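Local coordinates for methyltransferase (Streptococcus mutans, PDB 2B78), which is a putative S-adenosylmethionine-dependent methyltransferase that binds S-adenosyl-L-homocysteine and may act on RNA, at residues F107-T111 against S122-V128. Sequence-based numbering, arbitrary orientation.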
ATOM      1  N   PHE A 107       5.608   4.091 -15.210  1.00 13.00           N
ATOM      2  CA  PHE A 107       6.965   3.601 -15.055  1.00 13.61           C
ATOM      3  C   PHE A 107       7.013   2.659 -13.874  1.00 14.50           C
ATOM      4  O   PHE A 107       7.250   3.077 -12.743  1.00 15.96           O
ATOM      5  CB  PHE A 107       7.979   4.727 -14.858  1.00 12.10           C
ATOM      6  CG  PHE A 107       9.391   4.297 -15.146  1.00 13.95           C
ATOM      7  CD1 PHE A 107       9.824   4.142 -16.460  1.00 10.95           C
ATOM      8  CD2 PHE A 107      10.261   3.968 -14.110  1.00 12.00           C
ATOM      9  CE1 PHE A 107      11.103   3.660 -16.740  1.00 13.32           C
ATOM     10  CE2 PHE A 107      11.541   3.484 -14.378  1.00 12.67           C
ATOM     11  CZ  PHE A 107      11.960   3.330 -15.694  1.00 12.35           C
ATOM     12  N   GLY A 108       6.776   1.379 -14.136  1.00 15.33           N
ATOM     13  CA  GLY A 108       6.797   0.401 -13.063  1.00 15.61           C
ATOM     14  C   GLY A 108       8.160   0.262 -12.415  1.00 15.33           C
ATOM     15  O   GLY A 108       9.178   0.591 -13.024  1.00 14.75           O
ATOM     16  N   GLY A 109       8.180  -0.208 -11.168  1.00 15.63           N
ATOM     17  CA  GLY A 109       9.438  -0.394 -10.463  1.00 15.00           C
ATOM     18  C   GLY A 109       9.804   0.721  -9.496  1.00 16.06           C
ATOM     19  O   GLY A 109      10.698   0.564  -8.660  1.00 15.68           O
ATOM     20  N   VAL A 110       9.101   1.844  -9.596  1.00 15.50           N
ATOM     21  CA  VAL A 110       9.392   2.991  -8.742  1.00 14.57           C
ATOM     22  C   VAL A 110       8.170   3.650  -8.124  1.00 15.09           C
ATOM     23  O   VAL A 110       7.164   3.864  -8.805  1.00 15.91           O
ATOM     24  CB  VAL A 110      10.132   4.089  -9.545  1.00 14.50           C
ATOM     25  CG1 VAL A 110      10.418   5.289  -8.649  1.00 14.77           C
ATOM     26  CG2 VAL A 110      11.419   3.534 -10.144  1.00 14.17           C
ATOM     27  N   THR A 111       8.252   3.959  -6.829  1.00 14.81           N
ATOM     28  CA  THR A 111       7.186   4.683  -6.148  1.00 14.70           C
ATOM     29  C   THR A 111       7.898   5.804  -5.401  1.00 14.08           C
ATOM     30  O   THR A 111       9.071   5.674  -5.027  1.00 15.21           O
ATOM     31  CB  THR A 111       6.362   3.821  -5.121  1.00 13.84           C
ATOM     32  OG1 THR A 111       7.182   3.467  -4.003  1.00 14.13           O
ATOM     33  CG2 THR A 111       5.831   2.557  -5.778  1.00 15.51           C
ATOM     34  N   SER A 122      11.252   4.529  -3.440  1.00 16.65           N
ATOM     35  CA  SER A 122      11.263   3.095  -3.204  1.00 16.54           C
ATOM     36  C   SER A 122      11.619   2.402  -4.506  1.00 16.55           C
ATOM     37  O   SER A 122      10.980   2.621  -5.545  1.00 15.50           O
ATOM     38  CB  SER A 122       9.910   2.605  -2.686  1.00 16.01           C
ATOM     39  OG  SER A 122       9.688   3.073  -1.366  1.00 17.00           O
ATOM     40  N   TRP A 123      12.663   1.583  -4.451  1.00 16.83           N
ATOM     41  CA  TRP A 123      13.133   0.845  -5.622  1.00 16.95           C
ATOM     42  C   TRP A 123      12.703  -0.623  -5.515  1.00 17.45           C
ATOM     43  O   TRP A 123      13.133  -1.339  -4.605  1.00 17.25           O
ATOM     44  CB  TRP A 123      14.660   0.937  -5.709  1.00 15.32           C
ATOM     45  CG  TRP A 123      15.198   2.328  -5.516  1.00 15.49           C
ATOM     46  CD1 TRP A 123      15.940   2.777  -4.460  1.00 14.67           C
ATOM     47  CD2 TRP A 123      15.002   3.461  -6.377  1.00 14.42           C
ATOM     48  NE1 TRP A 123      16.216   4.116  -4.609  1.00 15.39           N
ATOM     49  CE2 TRP A 123      15.655   4.560  -5.776  1.00 13.99           C
ATOM     50  CE3 TRP A 123      14.341   3.650  -7.599  1.00 14.00           C
ATOM     51  CZ2 TRP A 123      15.659   5.837  -6.352  1.00 13.40           C
ATOM     52  CZ3 TRP A 123      14.346   4.919  -8.170  1.00 14.03           C
ATOM     53  CH2 TRP A 123      15.005   5.995  -7.547  1.00 14.04           C
ATOM     54  N   TYR A 124      11.880  -1.074  -6.463  1.00 17.65           N
ATOM     55  CA  TYR A 124      11.367  -2.442  -6.450  1.00 18.43           C
ATOM     56  C   TYR A 124      12.168  -3.482  -7.227  1.00 18.50           C
ATOM     57  O   TYR A 124      11.848  -4.672  -7.179  1.00 18.66           O
ATOM     58  CB  TYR A 124       9.910  -2.457  -6.935  1.00 18.28           C
ATOM     59  CG  TYR A 124       8.956  -1.781  -5.983  1.00 17.92           C
ATOM     60  CD1 TYR A 124       9.043  -0.413  -5.739  1.00 18.47           C
ATOM     61  CD2 TYR A 124       7.970  -2.509  -5.315  1.00 19.70           C
ATOM     62  CE1 TYR A 124       8.174   0.218  -4.854  1.00 19.05           C
ATOM     63  CE2 TYR A 124       7.090  -1.883  -4.422  1.00 19.59           C
ATOM     64  CZ  TYR A 124       7.203  -0.519  -4.202  1.00 19.94           C
ATOM     65  OH  TYR A 124       6.347   0.115  -3.332  1.00 20.85           O
ATOM     66  N   ASN A 125      13.198  -3.052  -7.949  1.00 17.92           N
ATOM     67  CA  ASN A 125      14.018  -3.999  -8.690  1.00 17.85           C
ATOM     68  C   ASN A 125      15.434  -3.460  -8.897  1.00 18.57           C
ATOM     69  O   ASN A 125      15.668  -2.253  -8.807  1.00 17.39           O
ATOM     70  CB  ASN A 125      13.350  -4.367 -10.027  1.00 17.37           C
ATOM     71  CG  ASN A 125      13.204  -3.188 -10.967  1.00 18.53           C
ATOM     72  OD1 ASN A 125      14.192  -2.665 -11.486  1.00 18.29           O
ATOM     73  ND2 ASN A 125      11.958  -2.768 -11.207  1.00 18.29           N
ATOM     74  N   SER A 126      16.380  -4.356  -9.160  1.00 18.42           N
ATOM     75  CA  SER A 126      17.769  -3.942  -9.332  1.00 18.34           C
ATOM     76  C   SER A 126      18.019  -3.014 -10.514  1.00 18.47           C
ATOM     77  O   SER A 126      18.933  -2.179 -10.471  1.00 18.94           O
ATOM     78  CB  SER A 126      18.678  -5.166  -9.448  1.00 18.41           C
ATOM     79  OG  SER A 126      18.290  -6.000 -10.521  1.00 18.11           O
ATOM     80  N   PHE A 127      17.233  -3.146 -11.577  1.00 18.24           N
ATOM     81  CA  PHE A 127      17.448  -2.278 -12.726  1.00 17.10           C
ATOM     82  C   PHE A 127      17.223  -0.799 -12.424  1.00 18.21           C
ATOM     83  O   PHE A 127      18.099   0.033 -12.695  1.00 19.14           O
ATOM     84  CB  PHE A 127      16.566  -2.672 -13.900  1.00 15.32           C
ATOM     85  CG  PHE A 127      16.804  -1.831 -15.121  1.00 14.78           C
ATOM     86  CD1 PHE A 127      17.978  -1.968 -15.857  1.00 15.89           C
ATOM     87  CD2 PHE A 127      15.881  -0.865 -15.505  1.00 12.37           C
ATOM     88  CE1 PHE A 127      18.236  -1.154 -16.957  1.00 13.79           C
ATOM     89  CE2 PHE A 127      16.124  -0.045 -16.603  1.00 13.65           C
ATOM     90  CZ  PHE A 127      17.307  -0.189 -17.330  1.00 15.18           C
ATOM     91  N   VAL A 128      16.058  -0.449 -11.888  1.00 17.35           N
ATOM     92  CA  VAL A 128      15.813   0.957 -11.587  1.00 16.88           C
ATOM     93  C   VAL A 128      16.819   1.440 -10.559  1.00 17.74           C
ATOM     94  O   VAL A 128      17.232   2.600 -10.573  1.00 19.73           O
ATOM     95  CB  VAL A 128      14.390   1.211 -11.056  1.00 14.81           C
ATOM     96  CG1 VAL A 128      13.370   0.907 -12.140  1.00 13.94           C
ATOM     97  CG2 VAL A 128      14.135   0.371  -9.822  1.00 14.82           C
TER
HETATM   98  O   HOH W   1       7.861   5.379  -1.816  1.00 13.73           O
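Thr111 and Ser122 form a hydrogen-bonded antiparallel pair in which every backbone N-H and carbonyl facing the partner is used: Thr111 N donates to Ser122 O at 3.3 Å, and Ser122 N returns a bond to Thr111 O at 2.9 Å. Their small hydroxyl side chains share one face of the sheet, and a single water accepts from both Thr111 OG1 and Ser122 OG, at 3.0 Å each. Thr111 CG2 meanwhile packs 3.4 Å from Tyr124 CE1, the two side chains crossing at about a right angle. One step on, Tyr124 N donates to Gly109 O with an N-H...O angle of 168°, carrying the pairing past the last bridge of the hairpin 110-115/118-123, whose strands lie inside a mixed five-stranded sheet. Gly109 occupies the third position of a type II turn from Phe107 to Val110, where its positive phi (99°) suits glycine; Asn125 ND2 sits 3.5 Å from its bare CA. Gln102 accepts from Gly109 N, and Tyr50 OH bonds Gly108 O. Asn125 suits the N-cap of helix 126-130 because its carboxamide can serve both ways: CG lies between backbone N and carbonyl carbon (chi1 63°), turning OD1 back to accept from Val128 N at 2.9 Å, while ND2 reaches Tyr50 and Gln54. On the face carrying Val110 and Trp123, contacts between the segments are apolar. Valine's branched methyls fit beside the indole, Val110 CG2 meeting its edge at CZ3; Val128 CG1 joins from the helix, touching Val110 CG2 and, at 3.9 Å, Phe107 CE2 from the turn. Glu151 satisfies the indole NE1.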